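Intracellular protease/amidase (Salmonella enterica subsp. enterica serovar Typhimurium, PDB 4K2H) is of unknown function but belongs to the DJ-1/PfpI family, may have peptidase activity, and binds zinc ions in the crystal. Local coordinates at residues L30-E35 and R169-D174; L37-S42 and A80-N85; A90-H95 and K100-I105; A109-G114 and G128-A133; A142-D147 and A163-A168. The protein carries 1 engineered substitution. All blocks are in the same frame, centred on the assembly; numbering follows the deposited sequence.

Interaction 1: L30-E35 and R169-D174; sequences LHIDVE and RLLGDD
Ile32 drives the end of its side chain into the notch between Leu170 and Leu171, the last two helical residues before Gly172. Its CD1 lies 4.1 Å from CD1 of Leu170, while its CG1 comes equally near CD2 of Leu171, 4.1 Å away. The longer branch of Ile32 leaves beside the backbone N and is then extended (chi2 172°), which pushes the terminal methyl across the gap to the helix. Against both leucines the isoleucine runs at a slant, so methyls settle beside methyls and no flat faces are involved. Leu30 adds a second, lighter touch from the same side: its CD2 rests 4.2 Å from CD1 of Leu171.

The turn ending helix 17-29 presents these residues. His31, with positive phi, is the C-prime residue of a Schellman motif in which Ile32 N bonds to Leu27 O and His31 N to Arg28 O; the chain then enters strand 33-38 of the parallel sheet. On the other side Gly172 takes positive phi as helix 159-171 ends, and Asp173 N-caps the following helix through OD1 and the N of Ala175. Ile32 and Leu170 both also lie on Val7 and Leu27.

Branched aliphatic residues suit this joint between two helix ends. With no hydrogen bond across it, the contact is held by dispersion and by exclusion of water, so it depends on the packing of methyls rather than on directional bonds.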
# COMPACT_ATOMS: atom_id res chain seq x y z
N LEU A 30 9.07 9.31 -7.26
CA LEU A 30 9.35 10.55 -8.00
C LEU A 30 10.22 11.51 -7.23
O LEU A 30 10.22 12.68 -7.52
CB LEU A 30 8.04 11.26 -8.28
CG LEU A 30 7.16 10.45 -9.21
CD1 LEU A 30 5.72 10.87 -9.07
CD2 LEU A 30 7.64 10.63 -10.65
N HIS A 31 10.92 11.02 -6.19
CA HIS A 31 11.79 11.85 -5.38
C HIS A 31 11.11 13.13 -4.86
O HIS A 31 11.79 14.10 -4.58
CB HIS A 31 13.06 12.23 -6.17
CG HIS A 31 13.76 11.06 -6.79
ND1 HIS A 31 14.61 10.24 -6.08
CD2 HIS A 31 13.75 10.58 -8.06
CE1 HIS A 31 15.09 9.30 -6.87
NE2 HIS A 31 14.58 9.48 -8.08
N ILE A 32 9.79 13.13 -4.75
CA ILE A 32 9.08 14.16 -3.99
C ILE A 32 9.31 13.89 -2.50
O ILE A 32 9.17 12.77 -2.05
CB ILE A 32 7.57 14.17 -4.32
CG1 ILE A 32 7.38 14.54 -5.80
CG2 ILE A 32 6.81 15.10 -3.40
CD1 ILE A 32 5.96 14.38 -6.30
N ASP A 33 9.71 14.91 -1.75
CA ASP A 33 9.92 14.79 -0.30
C ASP A 33 8.62 14.46 0.41
O ASP A 33 7.64 15.20 0.24
CB ASP A 33 10.39 16.11 0.25
CG ASP A 33 11.76 16.06 0.75
OD1 ASP A 33 12.67 15.64 0.01
OD2 ASP A 33 11.93 16.48 1.91
N VAL A 34 8.61 13.38 1.18
CA VAL A 34 7.43 13.00 1.97
C VAL A 34 7.79 12.90 3.46
O VAL A 34 8.81 12.34 3.81
CB VAL A 34 6.83 11.66 1.49
CG1 VAL A 34 5.52 11.39 2.20
CG2 VAL A 34 6.54 11.68 -0.01
N GLU A 35 6.97 13.50 4.31
CA GLU A 35 7.05 13.28 5.77
C GLU A 35 5.74 12.73 6.30
O GLU A 35 4.70 13.34 6.14
CB GLU A 35 7.36 14.58 6.50
CG GLU A 35 8.77 14.67 7.03
CD GLU A 35 8.96 15.83 7.99
OE1 GLU A 35 8.07 16.68 8.14
OE2 GLU A 35 10.03 15.86 8.63
N ARG A 169 0.39 17.20 -10.43
CA ARG A 169 0.12 18.55 -9.98
C ARG A 169 1.31 19.18 -9.21
O ARG A 169 1.69 20.34 -9.46
CB ARG A 169 -1.11 18.53 -9.12
CG ARG A 169 -1.50 19.89 -8.61
CD ARG A 169 -2.16 20.76 -9.66
NE ARG A 169 -2.98 21.69 -8.90
CZ ARG A 169 -4.26 21.51 -8.60
NH1 ARG A 169 -4.88 22.41 -7.85
NH2 ARG A 169 -4.94 20.47 -9.08
N LEU A 170 1.90 18.44 -8.28
CA LEU A 170 3.11 18.91 -7.57
C LEU A 170 4.30 19.18 -8.49
O LEU A 170 5.06 20.13 -8.26
CB LEU A 170 3.55 17.93 -6.50
CG LEU A 170 2.67 17.83 -5.25
CD1 LEU A 170 3.00 16.57 -4.49
CD2 LEU A 170 2.83 19.05 -4.35
N LEU A 171 4.47 18.34 -9.50
CA LEU A 171 5.61 18.45 -10.41
C LEU A 171 5.36 19.44 -11.55
O LEU A 171 6.29 19.89 -12.18
CB LEU A 171 6.01 17.09 -10.98
CG LEU A 171 6.61 16.08 -10.00
CD1 LEU A 171 7.08 14.84 -10.74
CD2 LEU A 171 7.78 16.68 -9.23
N GLY A 172 4.09 19.75 -11.82
CA GLY A 172 3.68 20.62 -12.93
C GLY A 172 4.06 20.04 -14.27
O GLY A 172 4.41 20.77 -15.18
N ASP A 173 3.97 18.71 -14.40
CA ASP A 173 4.49 18.00 -15.55
C ASP A 173 4.12 16.51 -15.45
O ASP A 173 4.57 15.82 -14.52
CB ASP A 173 6.03 18.13 -15.62
CG ASP A 173 6.62 17.59 -16.92
OD1 ASP A 173 5.85 17.24 -17.85
OD2 ASP A 173 7.87 17.51 -17.02
N ASP A 174 3.32 16.04 -16.40
CA ASP A 174 2.91 14.65 -16.46
C ASP A 174 4.02 13.66 -16.83
O ASP A 174 3.96 12.49 -16.44
CB ASP A 174 1.77 14.49 -17.46
CG ASP A 174 0.52 15.23 -17.03
OD1 ASP A 174 0.46 15.62 -15.84
OD2 ASP A 174 -0.39 15.42 -17.86

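Interaction 2: L37-S42 and A80-N85; sequences LACAES and ANLAAN
Cys39 and Asn85 meet near the C-terminal end of the parallel sheet in the alpha/beta sandwich of the DJ-1/PfpI family, where strand 33-38 runs out into a loop and helix 76-83 gives way to helix 86-97. Asn85 is the N-cap of that second helix. Its two amide atoms divide the work: OD1 caps the backbone N of Ala87, while ND2 donates across the contact to the carbonyl O of Cys39, 3.0 Å away. Asparagine suits such a place because one small flat group offers both an acceptor for a helix start and a donor for a neighbouring loop. Its CG lies opposite the backbone N (chi1 -174°), a setting that extends the amide from the helix start to the Cys39 loop.

Beside this polar link is an apolar one. SG of Cys39 stands 3.9 Å from CD2 of Leu82, a residue of the preceding helix whose side chain also packs on Leu10, Ala12 and Val88. Cys39 lies on Leu10 and Val88 too, so a small, weakly polar thiol fits here among aliphatic groups. The thiol points toward the hydrophobic layer while the carbonyl O of the same residue accepts from the amide.

The hydrogen bond itself is lopsided. Cys39 O lies almost in the amide plane of Asn85, yet the donor stands well above the carbonyl plane of Cys39, away from a lone-pair direction, with a C=O...ND2 angle of 110°. This tilt leaves ND2 also close to Cys39 CB, at 3.5 Å.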
# COMPACT_ATOMS: atom_id res chain seq x y z
N LEU A 37 3.44 12.22 9.34
CA LEU A 37 3.28 12.91 10.60
C LEU A 37 2.18 12.24 11.41
O LEU A 37 1.03 12.14 10.96
CB LEU A 37 2.89 14.36 10.34
CG LEU A 37 3.89 15.18 9.49
CD1 LEU A 37 3.47 16.64 9.40
CD2 LEU A 37 5.33 15.10 9.99
N ALA A 38 2.52 11.82 12.61
CA ALA A 38 1.52 11.36 13.56
C ALA A 38 0.84 12.56 14.20
O ALA A 38 1.41 13.63 14.25
CB ALA A 38 2.16 10.49 14.64
N CYS A 39 -0.34 12.39 14.74
CA CYS A 39 -1.13 13.57 15.10
C CYS A 39 -1.24 13.92 16.57
O CYS A 39 -1.63 15.04 16.90
CB CYS A 39 -2.50 13.46 14.45
SG CYS A 39 -2.24 13.41 12.67
N ALA A 40 -0.89 13.01 17.44
CA ALA A 40 -0.90 13.33 18.85
C ALA A 40 0.52 13.12 19.40
O ALA A 40 1.50 13.56 18.78
CB ALA A 40 -1.95 12.48 19.57
N GLU A 41 0.66 12.41 20.51
CA GLU A 41 1.90 12.43 21.31
C GLU A 41 2.89 11.28 20.98
O GLU A 41 3.86 11.06 21.69
CB GLU A 41 1.54 12.36 22.79
CG GLU A 41 0.87 11.01 23.20
CD GLU A 41 -0.49 10.76 22.51
OE1 GLU A 41 -0.59 9.79 21.75
OE2 GLU A 41 -1.46 11.55 22.70
N SER A 42 2.63 10.54 19.91
CA SER A 42 3.32 9.30 19.68
C SER A 42 3.78 9.23 18.22
O SER A 42 3.07 9.70 17.34
CB SER A 42 2.35 8.17 19.98
OG SER A 42 2.90 6.94 19.54
N ALA A 80 -12.15 9.54 11.73
CA ALA A 80 -12.74 10.05 12.97
C ALA A 80 -11.69 10.63 13.91
O ALA A 80 -11.93 11.66 14.54
CB ALA A 80 -13.54 8.95 13.70
N ASN A 81 -10.52 10.00 14.00
CA ASN A 81 -9.49 10.50 14.88
C ASN A 81 -8.83 11.77 14.29
O ASN A 81 -8.50 12.69 15.03
CB ASN A 81 -8.44 9.43 15.20
CG ASN A 81 -8.98 8.32 16.10
OD1 ASN A 81 -9.83 8.55 16.95
ND2 ASN A 81 -8.47 7.11 15.90
N LEU A 82 -8.67 11.85 12.98
CA LEU A 82 -8.24 13.14 12.39
C LEU A 82 -9.22 14.25 12.73
O LEU A 82 -8.81 15.32 13.17
CB LEU A 82 -8.10 13.06 10.86
CG LEU A 82 -6.93 12.24 10.34
CD1 LEU A 82 -7.00 12.04 8.84
CD2 LEU A 82 -5.61 12.87 10.71
N ALA A 83 -10.51 13.98 12.56
CA ALA A 83 -11.57 15.00 12.71
C ALA A 83 -11.70 15.51 14.16
O ALA A 83 -12.03 16.68 14.40
CB ALA A 83 -12.91 14.47 12.21
N ALA A 84 -11.37 14.65 15.11
CA ALA A 84 -11.50 14.98 16.53
C ALA A 84 -10.31 15.76 17.08
O ALA A 84 -10.31 16.17 18.23
CB ALA A 84 -11.74 13.70 17.35
N ASN A 85 -9.30 15.98 16.26
CA ASN A 85 -8.05 16.54 16.71
C ASN A 85 -7.86 17.99 16.28
O ASN A 85 -7.68 18.25 15.11
CB ASN A 85 -6.92 15.70 16.13
CG ASN A 85 -5.58 16.11 16.64
OD1 ASN A 85 -5.38 17.23 17.10
ND2 ASN A 85 -4.64 15.21 16.56

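Interaction 3: A90-H95 and K100-I105; sequences AFVARH and KLICPI
The imidazole of His95, packed obliquely against Lys100, turns its CE1 and ND1 atoms to the faces of two flat groups of its own helix: CE1 sits 3.4 Å above the plane of the Phe91 ring, over the centre, and ND1 lies over one face of the Arg94 guanidinium, offset toward the rim. At the imidazole edge, ND1 donates in the ring plane to Phe91 O, 2.7 Å away. That carbonyl also receives the backbone N of His95, the two donors arriving from opposite faces. With NE2 bonded to Phe67 N, the buried ring is probably neutral, with its proton on ND1.

The contact belongs to the beta-alpha-beta crossover that leads from strand 69-72 through helix 86-97 to the neighbouring parallel strand 101-104. In relatives this strand leads to the turn that carries the nucleophilic cysteine, engineered to alanine in this protein; Cys103 is a different residue, buried in the strand.

Ile102 points from the strand toward the helix. Its CD1 lies 3.9 Å from CB of His95 and near Val92 O, while its CG2 is 4.3 Å from CG1 of Val92, two beta-branched residues packing together. Both also touch Leu113.

Lys100 N donates to His95 O at 2.9 Å. CG of Lys100, 4.1 Å from His95 CD2, is placed by chi1 (-51°); the bend at chi2 (-45°) then turns NZ away.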
# COMPACT_ATOMS: atom_id res chain seq x y z
N ALA A 90 -6.31 22.76 12.70
CA ALA A 90 -5.45 23.94 12.51
C ALA A 90 -4.44 23.78 11.39
O ALA A 90 -4.15 24.75 10.67
CB ALA A 90 -4.72 24.33 13.79
N PHE A 91 -3.83 22.59 11.30
CA PHE A 91 -2.81 22.32 10.29
C PHE A 91 -3.41 22.36 8.90
O PHE A 91 -2.86 22.98 7.98
CB PHE A 91 -2.23 20.94 10.55
CG PHE A 91 -1.04 20.58 9.71
CD1 PHE A 91 0.25 20.95 10.11
CD2 PHE A 91 -1.18 19.79 8.59
CE1 PHE A 91 1.37 20.55 9.39
CE2 PHE A 91 -0.06 19.41 7.85
CZ PHE A 91 1.22 19.78 8.27
N VAL A 92 -4.53 21.69 8.73
CA VAL A 92 -5.25 21.72 7.46
C VAL A 92 -5.77 23.12 7.12
O VAL A 92 -5.74 23.53 5.95
CB VAL A 92 -6.42 20.73 7.50
CG1 VAL A 92 -7.35 20.90 6.32
CG2 VAL A 92 -5.87 19.30 7.56
N ALA A 93 -6.27 23.86 8.11
CA ALA A 93 -6.91 25.14 7.79
C ALA A 93 -5.85 26.11 7.28
O ALA A 93 -6.05 26.79 6.27
CB ALA A 93 -7.65 25.71 8.98
N ARG A 94 -4.70 26.11 7.95
CA ARG A 94 -3.61 26.97 7.61
C ARG A 94 -3.09 26.69 6.19
O ARG A 94 -2.87 27.62 5.41
CB ARG A 94 -2.50 26.80 8.64
CG ARG A 94 -1.25 27.62 8.40
CD ARG A 94 -0.33 27.57 9.61
NE ARG A 94 0.06 26.21 10.00
CZ ARG A 94 1.05 25.51 9.46
NH1 ARG A 94 1.31 24.28 9.91
NH2 ARG A 94 1.78 26.01 8.48
N HIS A 95 -2.87 25.42 5.88
CA HIS A 95 -2.42 25.04 4.56
C HIS A 95 -3.46 25.41 3.51
O HIS A 95 -3.12 25.86 2.42
CB HIS A 95 -2.09 23.54 4.47
CG HIS A 95 -0.78 23.17 5.09
ND1 HIS A 95 -0.61 23.10 6.45
CD2 HIS A 95 0.43 22.90 4.55
CE1 HIS A 95 0.64 22.78 6.73
NE2 HIS A 95 1.29 22.67 5.59
N LYS A 100 -2.19 25.73 -0.35
CA LYS A 100 -1.51 24.44 -0.54
C LYS A 100 -2.53 23.35 -0.85
O LYS A 100 -3.74 23.52 -0.63
CB LYS A 100 -0.69 24.05 0.68
CG LYS A 100 0.25 25.14 1.12
CD LYS A 100 0.99 25.75 -0.07
CE LYS A 100 2.18 26.56 0.39
NZ LYS A 100 2.88 27.14 -0.77
N LEU A 101 -2.05 22.24 -1.41
CA LEU A 101 -2.94 21.14 -1.78
C LEU A 101 -3.44 20.31 -0.56
O LEU A 101 -2.67 19.85 0.28
CB LEU A 101 -2.28 20.23 -2.83
CG LEU A 101 -1.72 20.90 -4.10
CD1 LEU A 101 -1.03 19.88 -5.01
CD2 LEU A 101 -2.82 21.63 -4.85
N ILE A 102 -4.75 20.15 -0.48
CA ILE A 102 -5.39 19.34 0.54
C ILE A 102 -5.95 18.14 -0.17
O ILE A 102 -6.80 18.25 -1.10
CB ILE A 102 -6.53 20.09 1.21
CG1 ILE A 102 -6.06 21.48 1.64
CG2 ILE A 102 -7.13 19.29 2.35
CD1 ILE A 102 -4.85 21.47 2.55
N CYS A 103 -5.47 16.98 0.24
CA CYS A 103 -5.66 15.77 -0.53
C CYS A 103 -6.20 14.64 0.32
O CYS A 103 -5.44 13.74 0.76
CB CYS A 103 -4.34 15.35 -1.13
SG CYS A 103 -3.44 16.67 -1.94
N PRO A 104 -7.53 14.66 0.53
CA PRO A 104 -8.23 13.58 1.19
C PRO A 104 -8.57 12.43 0.28
O PRO A 104 -8.89 12.62 -0.91
CB PRO A 104 -9.51 14.24 1.66
CG PRO A 104 -9.79 15.23 0.58
CD PRO A 104 -8.42 15.80 0.30
N ILE A 105 -8.52 11.24 0.86
CA ILE A 105 -8.96 10.06 0.18
C ILE A 105 -9.99 9.29 0.98
O ILE A 105 -9.98 9.24 2.23
CB ILE A 105 -7.76 9.18 -0.23
CG1 ILE A 105 -8.25 7.82 -0.73
CG2 ILE A 105 -6.79 8.95 0.90
CD1 ILE A 105 -7.49 7.34 -1.95

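Interaction 4: A109-G114 and G128-A133; sequences AARVLG and GDLWKA
Leu130 provides all the side-chain contact from the 128-133 segment, meeting Ala110 and Arg111 on one side of helix 108-114. The closest part is a methyl-to-methylene contact: CB of Ala110 is 3.7 Å from CB of Leu130, and the same methyl lies 4.0 Å from the carbonyl O of Leu130. Alanine suits this position because its single methyl lets the backbone of the facing 3-10 turn come close.

The second kind of contact is between an alkyl group and a charged one. CD2 of Leu130 approaches the guanidinium of Arg111 obliquely, 4.2 Å from its NE and equally near NH2. Arg111 bends at its second torsion (chi2 -75°), which carries the end of a side chain rooted on the flank of the helix over to the leucine. Its NH1 has a weak hydrogen bond with Pro76 O.

Backbone hydrogen bonds shape both sides, though none joins them. The helix widens into a pi-type turn, with Gly114 N donating to Ala109 O at 2.8 Å; glycine fits there because a beta carbon would press on Ala110 O. Opposite, Lys132 N reaches Asp129 O and Ala133 N reaches Leu130 O, the pattern of a short 3-10 segment. Trp131 turns away to stack on Tyr139, and Gly128 N bonds to Tyr185 OH of the second subunit.

The chemistry is therefore van der Waals in kind: Leu130 joins helix 108-114 to a loop that reaches the dimer partner, while Arg111 meets that leucine with NE and NH2.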
# COMPACT_ATOMS: atom_id res chain seq x y z
N ALA A 109 -12.63 13.14 3.12
CA ALA A 109 -13.29 14.38 2.69
C ALA A 109 -14.60 14.61 3.46
O ALA A 109 -14.91 15.74 3.86
CB ALA A 109 -13.52 14.37 1.19
N ALA A 110 -15.39 13.57 3.65
CA ALA A 110 -16.64 13.73 4.38
C ALA A 110 -16.36 13.92 5.87
O ALA A 110 -16.83 14.89 6.48
CB ALA A 110 -17.53 12.52 4.16
N ARG A 111 -15.57 13.01 6.44
CA ARG A 111 -15.35 12.94 7.90
C ARG A 111 -14.46 14.00 8.46
O ARG A 111 -14.61 14.34 9.62
CB ARG A 111 -14.76 11.60 8.33
CG ARG A 111 -15.63 10.41 8.05
CD ARG A 111 -16.79 10.30 9.02
NE ARG A 111 -17.39 8.98 8.89
CZ ARG A 111 -16.86 7.85 9.36
NH1 ARG A 111 -15.70 7.85 10.04
NH2 ARG A 111 -17.49 6.70 9.15
N VAL A 112 -13.50 14.50 7.70
CA VAL A 112 -12.58 15.48 8.24
C VAL A 112 -12.96 16.89 7.76
O VAL A 112 -13.11 17.81 8.57
CB VAL A 112 -11.09 15.16 7.91
CG1 VAL A 112 -10.17 16.10 8.65
CG2 VAL A 112 -10.73 13.72 8.27
N LEU A 113 -13.12 17.07 6.46
CA LEU A 113 -13.39 18.40 5.94
C LEU A 113 -14.89 18.72 6.00
O LEU A 113 -15.28 19.76 6.53
CB LEU A 113 -12.88 18.54 4.51
CG LEU A 113 -11.43 18.11 4.32
CD1 LEU A 113 -10.96 18.40 2.91
CD2 LEU A 113 -10.55 18.80 5.34
N GLY A 114 -15.72 17.83 5.48
CA GLY A 114 -17.17 18.06 5.40
C GLY A 114 -17.81 18.13 6.78
O GLY A 114 -18.57 19.05 7.08
N GLY A 128 -18.34 5.45 -0.31
CA GLY A 128 -19.70 5.11 0.10
C GLY A 128 -20.71 6.25 -0.05
O GLY A 128 -20.60 7.07 -0.97
N ASP A 129 -21.67 6.29 0.87
CA ASP A 129 -22.75 7.28 0.85
C ASP A 129 -22.58 8.36 1.94
O ASP A 129 -23.56 8.98 2.36
CB ASP A 129 -24.10 6.56 1.02
CG ASP A 129 -24.26 5.91 2.41
OD1 ASP A 129 -23.28 5.86 3.18
OD2 ASP A 129 -25.38 5.42 2.72
N LEU A 130 -21.33 8.59 2.36
CA LEU A 130 -21.00 9.52 3.46
C LEU A 130 -21.26 10.98 3.07
O LEU A 130 -21.51 11.82 3.93
CB LEU A 130 -19.52 9.36 3.86
CG LEU A 130 -19.04 7.95 4.25
CD1 LEU A 130 -17.52 7.84 4.15
CD2 LEU A 130 -19.56 7.57 5.64
N TRP A 131 -21.18 11.25 1.77
CA TRP A 131 -21.56 12.54 1.19
C TRP A 131 -22.99 12.99 1.50
O TRP A 131 -23.28 14.19 1.49
CB TRP A 131 -21.37 12.53 -0.32
CG TRP A 131 -22.17 11.47 -1.02
CD1 TRP A 131 -21.80 10.18 -1.26
CD2 TRP A 131 -23.47 11.62 -1.59
NE1 TRP A 131 -22.78 9.51 -1.94
CE2 TRP A 131 -23.82 10.37 -2.15
CE3 TRP A 131 -24.37 12.69 -1.70
CZ2 TRP A 131 -25.04 10.16 -2.80
CZ3 TRP A 131 -25.58 12.49 -2.34
CH2 TRP A 131 -25.90 11.23 -2.89
N LYS A 132 -23.88 12.02 1.78
CA LYS A 132 -25.29 12.31 2.09
C LYS A 132 -25.48 13.10 3.39
O LYS A 132 -26.45 13.85 3.53
CB LYS A 132 -26.11 11.01 2.16
CG LYS A 132 -26.37 10.36 0.80
CD LYS A 132 -27.13 9.06 0.96
CE LYS A 132 -27.47 8.42 -0.38
NZ LYS A 132 -27.88 7.00 -0.20
N ALA A 133 -24.57 12.92 4.35
CA ALA A 133 -24.57 13.67 5.61
C ALA A 133 -23.71 14.93 5.55
O ALA A 133 -23.56 15.62 6.55
CB ALA A 133 -24.10 12.77 6.74

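Interaction 5: A142-D147 and A163-A168; sequences APVVED and ALTLSA
Thr165 receives two side chains on its methyl branch. CG1 of Val144 comes tip to tip with CG2 of Thr165 at 4.1 Å, and OE2 of Glu146 stands 3.4 Å from the same CG2, with CD of Glu146 at 3.8 Å. The carboxylate and the threonine come from opposite directions, yet the carboxylate meets carbon, not the hydroxyl.

The torsions explain this division. In Thr165 (chi1 -58°) OG1 sits beside the backbone N and bonds to Asp161 O one turn earlier, while CG2 is left facing the strand. A beta-branched residue with one polar and one apolar arm is well suited to that double task. Glu146 extends beyond CG, and its other oxygen, OE1, forms a salt bridge with Arg169 NH2, one turn further along the helix.

The next shell fixes the two backbones. Val144 and Glu146 point from strand 144-147 toward helix 159-171, whereas Val145, between them, turns away and its backbone pairs with Ser152 in the antiparallel hairpin with strand 150-153. In the helix, Ser167 OG donates to Ala163 O at 2.9 Å, giving the hydroxyl of this buried residue, which lies against Ile26, Leu27 and Leu30, a partner; the backbone N of Ser167 reaches the same carbonyl from the opposite face.

No hydrogen bond spans the two segments. Contact with Thr165 is thus largely van der Waals, and the charge on Glu146 is probably balanced by Arg169, so that electrostatic attraction to the same helix supplements a small contact at the surface.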
# COMPACT_ATOMS: atom_id res chain seq x y z
N ALA A 142 -16.46 10.54 -9.07
CA ALA A 142 -15.34 10.23 -9.96
C ALA A 142 -14.17 9.66 -9.14
O ALA A 142 -14.08 9.91 -7.95
CB ALA A 142 -14.90 11.47 -10.71
N PRO A 143 -13.28 8.89 -9.79
CA PRO A 143 -12.10 8.34 -9.12
C PRO A 143 -11.30 9.39 -8.37
O PRO A 143 -10.91 9.16 -7.21
CB PRO A 143 -11.28 7.76 -10.30
CG PRO A 143 -12.33 7.34 -11.29
CD PRO A 143 -13.42 8.38 -11.17
N VAL A 144 -11.04 10.50 -9.05
CA VAL A 144 -10.30 11.61 -8.53
C VAL A 144 -11.00 12.89 -8.98
O VAL A 144 -11.31 13.06 -10.15
CB VAL A 144 -8.85 11.59 -9.06
CG1 VAL A 144 -8.06 12.78 -8.54
CG2 VAL A 144 -8.15 10.31 -8.65
N VAL A 145 -11.23 13.79 -8.03
CA VAL A 145 -11.86 15.08 -8.28
C VAL A 145 -10.86 16.14 -7.92
O VAL A 145 -10.22 16.04 -6.86
CB VAL A 145 -13.09 15.24 -7.40
CG1 VAL A 145 -13.68 16.65 -7.53
CG2 VAL A 145 -14.10 14.18 -7.76
N GLU A 146 -10.72 17.15 -8.79
CA GLU A 146 -9.88 18.32 -8.49
C GLU A 146 -10.68 19.60 -8.55
O GLU A 146 -11.40 19.85 -9.53
CB GLU A 146 -8.78 18.47 -9.51
CG GLU A 146 -7.84 17.31 -9.58
CD GLU A 146 -6.80 17.53 -10.65
OE1 GLU A 146 -6.02 18.51 -10.52
OE2 GLU A 146 -6.77 16.73 -11.60
N ASP A 147 -10.53 20.43 -7.53
CA ASP A 147 -11.20 21.72 -7.52
C ASP A 147 -10.35 22.68 -6.74
O ASP A 147 -10.35 22.62 -5.51
CB ASP A 147 -12.59 21.60 -6.90
CG ASP A 147 -13.37 22.92 -6.92
OD1 ASP A 147 -12.81 23.96 -7.29
OD2 ASP A 147 -14.54 22.91 -6.52
N ALA A 163 -2.73 9.24 -6.41
CA ALA A 163 -1.32 9.51 -6.18
C ALA A 163 -0.61 10.10 -7.41
O ALA A 163 0.16 11.06 -7.30
CB ALA A 163 -0.60 8.24 -5.72
N LEU A 164 -0.87 9.53 -8.59
CA LEU A 164 -0.23 10.03 -9.81
C LEU A 164 -0.73 11.45 -10.11
O LEU A 164 0.06 12.33 -10.40
CB LEU A 164 -0.43 9.07 -10.98
CG LEU A 164 0.22 7.70 -10.72
CD1 LEU A 164 -0.33 6.68 -11.69
CD2 LEU A 164 1.75 7.70 -10.77
N THR A 165 -2.02 11.69 -9.95
CA THR A 165 -2.59 13.02 -10.17
C THR A 165 -2.02 14.06 -9.22
O THR A 165 -1.61 15.15 -9.65
CB THR A 165 -4.11 13.01 -10.05
OG1 THR A 165 -4.59 12.08 -11.00
CG2 THR A 165 -4.72 14.37 -10.36
N LEU A 166 -1.98 13.72 -7.95
CA LEU A 166 -1.34 14.58 -6.97
C LEU A 166 0.09 14.88 -7.41
O LEU A 166 0.52 16.03 -7.39
CB LEU A 166 -1.35 13.93 -5.58
CG LEU A 166 -0.49 14.60 -4.51
CD1 LEU A 166 -0.85 16.07 -4.32
CD2 LEU A 166 -0.63 13.86 -3.19
N SER A 167 0.84 13.83 -7.79
CA SER A 167 2.25 14.00 -8.13
C SER A 167 2.43 14.94 -9.33
O SER A 167 3.30 15.80 -9.35
CB SER A 167 2.89 12.66 -8.49
OG SER A 167 2.92 11.78 -7.38
N ALA A 168 1.59 14.74 -10.34
CA ALA A 168 1.67 15.49 -11.56
C ALA A 168 1.40 16.95 -11.25
O ALA A 168 2.10 17.84 -11.73
CB ALA A 168 0.66 14.95 -12.55

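In the fold
From the N terminus, the chain opens interaction 1 after helix 17-29 and closes it only at 169-174, so the other four contacts lie nested within its long loop. They follow in series without crossing: interaction 2 ties the end of strand 33-38 to the start of helix 86-97, interaction 3 closes the short turn from that helix into strand 101-104, interaction 4 links helix 108-114 to the 128-133 loop, and interaction 5 lays the hairpin on helix 159-171. Interactions 1 and 5 share that helix. Packing of Leu37 on Phe91 joins interactions 2 and 3, Leu113 joins 3 and 4, and Leu166 against Cys103 joins 3 and 5.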